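Local coordinates for beta-lactamase (Serratia marcescens, PDB 5GWA), which probably hydrolyses the amide bond of beta-lactam antibiotics as a class A extended-spectrum beta-lactamase, and is seen here in complex with the inhibitor avibactam, at residues P199-G204 with T230-I235; T191-T196 with V211-T216. One frame throughout, in Å; residues are numbered along the deposited sequence.

Contact 1: residues P199-G204 with T230-I235; sequences PKRLKG and TNDIGI
The loop P199-G204 meets the strand T230-I235 where R201 and L202 come up against D232; the nearest CA atoms, of L202 and D232, are 6.3 Å apart. The strand belongs to the antiparallel five-stranded sheet of the class A beta-lactamase fold, between strands 212-218 and 243-253, and the loop lies over one face of it, R201 to G204 forming a type I beta turn. Helix 257-276 packs on R201 and L202 through I264. D232 joins turn to strand: its OD2 accepts a hydrogen bond from the backbone N of L202 at 2.9 Å, through the lone pair facing away from OD1, and reaches K203 N through a water. With CG anti to the backbone N (chi1 -161°), the carboxylate points into the turn, while OD1 is hydrogen-bonded to H214 ND1. Apolar L202 suits its place by packing on I246, I264 and C268, its CD1 lying along the backbone of side-chain-less G234, 3.9 Å from G234 N. R201 has the length to run on to the inhibitor pocket, extended from CG to NE. Its guanidinium also bonds S218, G217 and E261, while T230 CG2 covers one face, 3.7 Å above the plane. At the edge, in that plane, R201 NH1 donates to N231 O at 3.0 Å, with an N-H...O angle of 148°.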
ATOM      1  N   PRO A 199      -5.480   2.118  15.479  1.00 13.65           N
ATOM      2  CA  PRO A 199      -6.004   1.804  16.796  1.00 13.85           C
ATOM      3  C   PRO A 199      -5.274   2.516  17.936  1.00 14.38           C
ATOM      4  O   PRO A 199      -5.788   2.543  19.045  1.00 18.97           O
ATOM      5  CB  PRO A 199      -5.767   0.291  16.889  1.00 15.07           C
ATOM      6  CG  PRO A 199      -4.550   0.080  16.035  1.00 14.83           C
ATOM      7  CD  PRO A 199      -4.826   0.959  14.853  1.00 15.08           C
ATOM      8  N   LYS A 200      -4.106   3.105  17.655  1.00 12.42           N
ATOM      9  CA  LYS A 200      -3.410   3.939  18.649  1.00 13.66           C
ATOM     10  C   LYS A 200      -3.530   5.435  18.370  1.00 13.51           C
ATOM     11  O   LYS A 200      -2.808   6.218  18.962  1.00 13.91           O
ATOM     12  CB  LYS A 200      -1.936   3.525  18.772  1.00 15.96           C
ATOM     13  CG  LYS A 200      -1.762   2.033  19.067  1.00 19.90           C
ATOM     14  CD  LYS A 200      -2.557   1.595  20.287  1.00 26.33           C
ATOM     15  CE  LYS A 200      -1.745   0.692  21.206  1.00 34.16           C
ATOM     16  NZ  LYS A 200      -1.743  -0.709  20.710  1.00 30.27           N
ATOM     17  N   ARG A 201      -4.621   5.815  17.690  1.00 10.71           N
ATOM     18  CA  ARG A 201      -4.937   7.228  17.448  1.00 10.00           C
ATOM     19  C   ARG A 201      -6.059   7.658  18.371  1.00 10.41           C
ATOM     20  O   ARG A 201      -5.864   7.637  19.566  1.00 12.38           O
ATOM     21  CB  ARG A 201      -5.166   7.473  15.945  1.00  9.32           C
ATOM     22  CG  ARG A 201      -3.942   7.134  15.113  1.00  9.83           C
ATOM     23  CD  ARG A 201      -4.055   7.507  13.648  1.00 10.63           C
ATOM     24  NE  ARG A 201      -2.913   7.013  12.882  1.00 11.52           N
ATOM     25  CZ  ARG A 201      -2.656   7.331  11.616  1.00 10.22           C
ATOM     26  NH1 ARG A 201      -3.454   8.139  10.941  1.00 10.31           N
ATOM     27  NH2 ARG A 201      -1.628   6.799  11.010  1.00 12.21           N
ATOM     28  N   LEU A 202      -7.245   8.046  17.884  1.00  9.21           N
ATOM     29  CA  LEU A 202      -8.291   8.440  18.798  1.00 10.28           C
ATOM     30  C   LEU A 202      -8.542   7.431  19.901  1.00 10.56           C
ATOM     31  O   LEU A 202      -8.771   7.811  21.043  1.00 11.60           O
ATOM     32  CB  LEU A 202      -9.620   8.748  18.099  1.00 10.37           C
ATOM     33  CG  LEU A 202      -9.639   9.977  17.175  1.00 10.33           C
ATOM     34  CD1 LEU A 202     -10.884  10.017  16.355  1.00 11.60           C
ATOM     35  CD2 LEU A 202      -9.503  11.289  17.968  1.00 11.21           C
ATOM     36  N   LYS A 203      -8.575   6.146  19.551  1.00 11.22           N
ATOM     37  CA  LYS A 203      -8.845   5.046  20.475  0.50 12.28           C
ATOM     38  C   LYS A 203      -7.699   4.753  21.455  1.00 13.67           C
ATOM     39  O   LYS A 203      -7.867   4.000  22.393  1.00 14.30           O
ATOM     40  CB  LYS A 203      -9.147   3.780  19.668  0.50 12.00           C
ATOM     41  CG  LYS A 203     -10.500   3.801  18.941  0.50 13.06           C
ATOM     42  CD  LYS A 203     -10.618   2.647  17.962  0.50 16.20           C
ATOM     43  CE  LYS A 203     -10.682   1.307  18.672  0.50 18.90           C
ATOM     44  NZ  LYS A 203     -11.988   1.124  19.349  0.50 18.44           N
ATOM     45  N   GLY A 204      -6.516   5.314  21.224  1.00 12.79           N
ATOM     46  CA  GLY A 204      -5.302   4.745  21.800  1.00 12.98           C
ATOM     47  C   GLY A 204      -5.261   4.671  23.314  1.00 15.28           C
ATOM     48  O   GLY A 204      -4.687   3.717  23.879  1.00 15.07           O
ATOM     49  N   THR A 230      -1.147  13.051   9.584  1.00  9.69           N
ATOM     50  CA  THR A 230      -1.472  11.898  10.432  1.00  8.51           C
ATOM     51  C   THR A 230      -2.756  12.296  11.167  1.00  8.54           C
ATOM     52  O   THR A 230      -2.773  13.159  12.046  1.00  9.43           O
ATOM     53  CB  THR A 230      -0.352  11.620  11.457  1.00  8.60           C
ATOM     54  OG1 THR A 230       0.897  11.529  10.782  1.00 12.04           O
ATOM     55  CG2 THR A 230      -0.593  10.322  12.201  1.00  9.62           C
ATOM     56  N   ASN A 231      -3.876  11.675  10.756  1.00  8.51           N
ATOM     57  CA  ASN A 231      -5.190  12.168  11.100  1.00  7.88           C
ATOM     58  C   ASN A 231      -6.066  11.041  11.662  1.00  8.97           C
ATOM     59  O   ASN A 231      -5.893   9.878  11.283  1.00  9.12           O
ATOM     60  CB  ASN A 231      -5.914  12.664   9.834  1.00  7.35           C
ATOM     61  CG  ASN A 231      -5.093  13.666   9.012  1.00  8.79           C
ATOM     62  OD1 ASN A 231      -4.331  14.490   9.563  1.00 10.88           O
ATOM     63  ND2 ASN A 231      -5.451  13.768   7.722  1.00  9.28           N
ATOM     64  N   ASP A 232      -7.091  11.432  12.418  1.00  8.91           N
ATOM     65  CA  ASP A 232      -8.180  10.515  12.821  1.00  9.45           C
ATOM     66  C   ASP A 232      -9.405  11.362  13.153  1.00  8.61           C
ATOM     67  O   ASP A 232      -9.294  12.418  13.802  1.00  9.42           O
ATOM     68  CB  ASP A 232      -7.722   9.663  13.982  1.00  9.67           C
ATOM     69  CG  ASP A 232      -8.569   8.409  14.173  1.00  9.90           C
ATOM     70  OD1 ASP A 232      -9.373   8.082  13.253  1.00  9.24           O
ATOM     71  OD2 ASP A 232      -8.350   7.730  15.207  1.00  9.48           O
ATOM     72  N   ILE A 233     -10.559  10.956  12.612  1.00  8.44           N
ATOM     73  CA  ILE A 233     -11.823  11.682  12.782  1.00  8.67           C
ATOM     74  C   ILE A 233     -12.905  10.699  13.172  1.00  9.44           C
ATOM     75  O   ILE A 233     -12.863   9.554  12.719  1.00  9.03           O
ATOM     76  CB  ILE A 233     -12.234  12.472  11.511  1.00  9.71           C
ATOM     77  CG1 ILE A 233     -12.718  11.563  10.387  1.00  9.52           C
ATOM     78  CG2 ILE A 233     -11.076  13.325  11.044  1.00  9.26           C
ATOM     79  CD1 ILE A 233     -13.359  12.334   9.248  1.00 10.52           C
ATOM     80  N   GLY A 234     -13.850  11.098  14.018  1.00  8.81           N
ATOM     81  CA  GLY A 234     -14.913  10.141  14.378  1.00  9.64           C
ATOM     82  C   GLY A 234     -15.872  10.635  15.405  1.00 10.42           C
ATOM     83  O   GLY A 234     -15.843  11.801  15.807  1.00 10.42           O
ATOM     84  N   ILE A 235     -16.717   9.711  15.834  1.00 11.27           N
ATOM     85  CA  ILE A 235     -17.711   9.968  16.878  1.00 13.06           C
ATOM     86  C   ILE A 235     -17.478   8.957  17.976  1.00 12.61           C
ATOM     87  O   ILE A 235     -17.385   7.753  17.701  1.00 12.14           O
ATOM     88  CB  ILE A 235     -19.155   9.843  16.371  1.00 12.28           C
ATOM     89  CG1 ILE A 235     -19.383  10.666  15.106  1.00 14.83           C
ATOM     90  CG2 ILE A 235     -20.149  10.250  17.484  1.00 13.49           C
ATOM     91  CD1 ILE A 235     -19.306   9.828  13.851  1.00 17.30           C
TER
HETATM   92  O   HOH W   1      -8.582   5.358  16.765  1.00 12.13           O

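Contact 2: residues T191-T196 with V211-T216; sequences TMIETT and VVAHKT. With NA (sodium ion), chain T; NA (sodium ion), chain N; NXL ((2S,5R)-1-formyl-5-[(sulfooxy)amino]piperidine-2-carboxamide), chain B.
T195 and H214 meet where the turn after helix 182-193 lies against strand 212-218. On this strand K215 and T216 begin the K-T-G motif of class A enzymes and line the inhibitor pocket, K215 NZ bonding T216 O and S111 OG. The H214 imidazole, which can offer both a face and ring nitrogens, is swung back to the loop by chi1 of 73°. In T195, chi1 of -67° sets OG1 beside the backbone N and leaves CG2 anti to that N, over the ring face, 3.8 Å from the H214 centroid, a CH-pi contact. The same torsion brings T195 OG1 within 2.9 Å of H214 O and 3.1 Å of M192 O; its one proton may serve either. M192 O also takes the H214 backbone N-H at 3.0 Å, from above its carbonyl plane. Beside small A213, I193 CG1 comes to 3.7 Å from A213 CB, and M192 CE lies near the A213 carbonyl. Two sodium ions lie at the ring edge, in its plane: one is held by I193 O and T195 O, the other by H214 NE2 at 2.9 Å, water and T197 O. This is consistent with a neutral imidazole whose proton sits on ND1, toward D232.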
ATOM      1  N   THR A 191     -19.858   0.447   9.843  1.00 13.00           N
ATOM      2  CA  THR A 191     -18.615   0.284   9.080  1.00 13.74           C
ATOM      3  C   THR A 191     -17.474   1.133   9.739  1.00 11.72           C
ATOM      4  O   THR A 191     -16.333   0.649   9.952  1.00 13.48           O
ATOM      5  CB  THR A 191     -18.873   0.673   7.635  1.00 15.85           C
ATOM      6  OG1 THR A 191     -19.853  -0.239   7.071  1.00 16.70           O
ATOM      7  CG2 THR A 191     -17.628   0.606   6.843  1.00 16.02           C
ATOM      8  N   MET A 192     -17.860   2.292  10.234  1.00 11.55           N
ATOM      9  CA  MET A 192     -16.909   3.166  10.970  1.00 12.09           C
ATOM     10  C   MET A 192     -16.488   2.682  12.358  1.00 12.08           C
ATOM     11  O   MET A 192     -15.359   2.862  12.786  1.00 11.62           O
ATOM     12  CB  MET A 192     -17.506   4.555  11.062  1.00 10.26           C
ATOM     13  CG  MET A 192     -17.547   5.279   9.726  1.00 13.09           C
ATOM     14  SD  MET A 192     -18.353   6.866   9.757  1.00 15.21           S
ATOM     15  CE  MET A 192     -17.122   7.790  10.693  1.00 15.58           C
ATOM     16  N   ILE A 193     -17.387   1.968  13.055  1.00 13.27           N
ATOM     17  CA  ILE A 193     -17.008   1.274  14.275  1.00 12.20           C
ATOM     18  C   ILE A 193     -16.120   0.084  14.038  1.00 12.36           C
ATOM     19  O   ILE A 193     -15.179  -0.187  14.799  1.00 13.40           O
ATOM     20  CB  ILE A 193     -18.273   0.870  15.092  1.00 13.89           C
ATOM     21  CG1 ILE A 193     -19.075   2.121  15.461  1.00 13.83           C
ATOM     22  CG2 ILE A 193     -17.861   0.124  16.334  1.00 15.52           C
ATOM     23  CD1 ILE A 193     -20.497   1.806  15.954  1.00 13.96           C
ATOM     24  N   GLU A 194     -16.357  -0.588  12.895  1.00 13.01           N
ATOM     25  CA  GLU A 194     -15.586  -1.728  12.460  1.00 14.69           C
ATOM     26  C   GLU A 194     -14.209  -1.362  11.925  1.00 13.42           C
ATOM     27  O   GLU A 194     -13.420  -2.235  11.610  1.00 15.83           O
ATOM     28  CB  GLU A 194     -16.382  -2.500  11.395  1.00 15.84           C
ATOM     29  CG  GLU A 194     -17.547  -3.311  11.987  1.00 17.51           C
ATOM     30  CD  GLU A 194     -18.552  -3.845  10.977  1.00 25.46           C
ATOM     31  OE1 GLU A 194     -18.355  -3.716   9.744  1.00 20.74           O
ATOM     32  OE2 GLU A 194     -19.559  -4.454  11.438  1.00 28.15           O
ATOM     33  N   THR A 195     -13.937  -0.080  11.754  1.00 13.43           N
ATOM     34  CA  THR A 195     -12.601   0.344  11.333  1.00 11.58           C
ATOM     35  C   THR A 195     -11.505  -0.323  12.144  1.00 12.91           C
ATOM     36  O   THR A 195     -11.562  -0.355  13.397  1.00 13.94           O
ATOM     37  CB  THR A 195     -12.516   1.878  11.408  1.00 11.52           C
ATOM     38  OG1 THR A 195     -13.394   2.418  10.411  1.00 12.03           O
ATOM     39  CG2 THR A 195     -11.091   2.428  11.200  1.00 10.99           C
ATOM     40  N   THR A 196     -10.480  -0.848  11.456  1.00 11.79           N
ATOM     41  CA  THR A 196      -9.379  -1.511  12.114  1.00 12.57           C
ATOM     42  C   THR A 196      -8.114  -0.657  12.136  1.00 12.95           C
ATOM     43  O   THR A 196      -7.146  -0.994  12.829  1.00 15.72           O
ATOM     44  CB  THR A 196      -9.033  -2.863  11.477  1.00 15.14           C
ATOM     45  OG1 THR A 196      -8.765  -2.691  10.091  1.00 16.55           O
ATOM     46  CG2 THR A 196     -10.219  -3.791  11.613  1.00 13.72           C
ATOM     47  N   VAL A 211     -16.657   2.719  22.323  1.00 13.44           N
ATOM     48  CA  VAL A 211     -17.104   2.751  20.933  1.00 13.65           C
ATOM     49  C   VAL A 211     -16.563   4.007  20.258  1.00 13.46           C
ATOM     50  O   VAL A 211     -16.867   5.097  20.686  1.00 12.78           O
ATOM     51  CB  VAL A 211     -18.627   2.730  20.788  1.00 13.67           C
ATOM     52  CG1 VAL A 211     -19.014   2.658  19.325  1.00 14.50           C
ATOM     53  CG2 VAL A 211     -19.226   1.544  21.543  1.00 12.64           C
ATOM     54  N   VAL A 212     -15.833   3.792  19.164  1.00 12.17           N
ATOM     55  CA  VAL A 212     -15.220   4.862  18.359  1.00 12.30           C
ATOM     56  C   VAL A 212     -15.469   4.569  16.885  1.00 10.91           C
ATOM     57  O   VAL A 212     -15.011   3.543  16.348  1.00 11.32           O
ATOM     58  CB  VAL A 212     -13.714   4.981  18.615  1.00 12.18           C
ATOM     59  CG1 VAL A 212     -13.130   6.109  17.762  1.00 12.80           C
ATOM     60  CG2 VAL A 212     -13.441   5.219  20.092  1.00 13.97           C
ATOM     61  N   ALA A 213     -16.388   5.336  16.326  1.00  9.19           N
ATOM     62  CA  ALA A 213     -16.737   5.254  14.902  1.00  9.29           C
ATOM     63  C   ALA A 213     -15.833   6.239  14.200  1.00  9.94           C
ATOM     64  O   ALA A 213     -15.993   7.439  14.382  1.00 11.00           O
ATOM     65  CB  ALA A 213     -18.189   5.670  14.710  1.00  9.67           C
ATOM     66  N   HIS A 214     -14.886   5.747  13.410  1.00  8.91           N
ATOM     67  CA  HIS A 214     -13.852   6.648  12.926  1.00  8.42           C
ATOM     68  C   HIS A 214     -13.257   6.298  11.591  1.00  8.33           C
ATOM     69  O   HIS A 214     -13.449   5.215  11.073  1.00  8.64           O
ATOM     70  CB  HIS A 214     -12.754   6.804  13.974  1.00  9.01           C
ATOM     71  CG  HIS A 214     -11.864   5.624  14.128  1.00 10.84           C
ATOM     72  ND1 HIS A 214     -10.534   5.652  13.795  1.00  9.63           N
ATOM     73  CD2 HIS A 214     -12.103   4.368  14.576  1.00  9.89           C
ATOM     74  CE1 HIS A 214      -9.980   4.484  14.044  1.00 10.17           C
ATOM     75  NE2 HIS A 214     -10.922   3.676  14.491  1.00 10.91           N
ATOM     76  N   LYS A 215     -12.527   7.265  11.037  1.00  7.98           N
ATOM     77  CA  LYS A 215     -11.795   7.075   9.789  1.00  8.79           C
ATOM     78  C   LYS A 215     -10.448   7.800   9.893  1.00  9.04           C
ATOM     79  O   LYS A 215     -10.375   8.956  10.289  1.00  8.96           O
ATOM     80  CB  LYS A 215     -12.577   7.668   8.607  1.00  8.67           C
ATOM     81  CG  LYS A 215     -11.862   7.517   7.266  1.00  9.62           C
ATOM     82  CD  LYS A 215     -11.936   6.083   6.742  1.00 10.07           C
ATOM     83  CE  LYS A 215     -10.878   5.739   5.699  1.00  9.71           C
ATOM     84  NZ  LYS A 215      -9.556   5.557   6.345  1.00 10.30           N
ATOM     85  N   THR A 216      -9.395   7.082   9.586  1.00  8.60           N
ATOM     86  CA  THR A 216      -8.030   7.591   9.753  1.00  8.69           C
ATOM     87  C   THR A 216      -7.516   8.159   8.421  1.00  9.32           C
ATOM     88  O   THR A 216      -8.100   7.959   7.341  1.00  9.81           O
ATOM     89  CB  THR A 216      -7.120   6.411  10.171  1.00 10.02           C
ATOM     90  OG1 THR A 216      -7.344   5.338   9.273  1.00 10.37           O
ATOM     91  CG2 THR A 216      -7.442   5.968  11.555  1.00 10.47           C
TER
HETATM   92 NA    NA T 319     -12.825   1.322  15.362  1.00 24.80          NA
HETATM   93 NA    NA N 313      -9.500   1.224  14.952  1.00 24.38          NA
HETATM   94  OAC NXL B 301      -4.792   8.165   4.253  1.00  9.90           O
HETATM   95  CAN NXL B 301      -5.115   7.146   3.654  1.00 11.70           C
HETATM   96  N   NXL B 301      -4.314   6.312   3.162  1.00 11.78           N
HETATM   97  CAJ NXL B 301      -4.753   4.996   2.748  1.00 13.48           C
HETATM   98  CA  NXL B 301      -2.886   6.603   3.160  1.00 12.91           C
HETATM   99  C   NXL B 301      -2.269   6.767   1.814  1.00 19.17           C
HETATM  100  O   NXL B 301      -2.885   6.525   0.792  1.00 16.90           O
HETATM  101  NAA NXL B 301      -0.964   7.054   1.827  1.00 22.01           N
HETATM  102  CB  NXL B 301      -2.171   5.525   3.934  1.00 13.89           C
HETATM  103  CAH NXL B 301      -2.602   4.130   3.549  1.00 15.68           C
HETATM  104  CAO NXL B 301      -4.112   3.957   3.637  1.00 15.62           C
HETATM  105  NAK NXL B 301      -4.707   3.968   4.989  1.00 25.03           N
HETATM  106  OAL NXL B 301      -4.013   4.570   5.933  1.00 31.58           O
HETATM  107  SAR NXL B 301      -4.832   5.053   7.135  1.00 24.20           S
HETATM  108  OAD NXL B 301      -4.667   4.007   8.095  1.00 31.54           O
HETATM  109  OAE NXL B 301      -4.365   6.214   7.807  1.00 30.44           O
HETATM  110  OAG NXL B 301      -6.248   5.527   6.475  1.00 31.48           O
HETATM  111  O   HOH W   2      -9.537  -1.117  16.274  1.00 33.50           O

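Contacts 1 and 2 have centres 9 Å apart and use adjacent strands of one sheet, their segments alternating along the chain. D232 of contact 1 is the bridge: while OD2 serves the turn, D232 OD1 lies 2.7 Å from H214 ND1, a probable hydrogen bond that would fix the imidazole of contact 2. I235 N and A213 O, 2.8 Å apart, probably continue the strand pairing. Both contacts lead into the avibactam pocket. From 211-216, T216 OG1 approaches sulfate oxygen OAG of the inhibitor at 3.0 Å, a weak bond at best, as its one proton has another acceptor within reach, with K215 NZ 3.3 Å from the same OAG; from 199-204, R201 forms a long, weak ion pair with OAE.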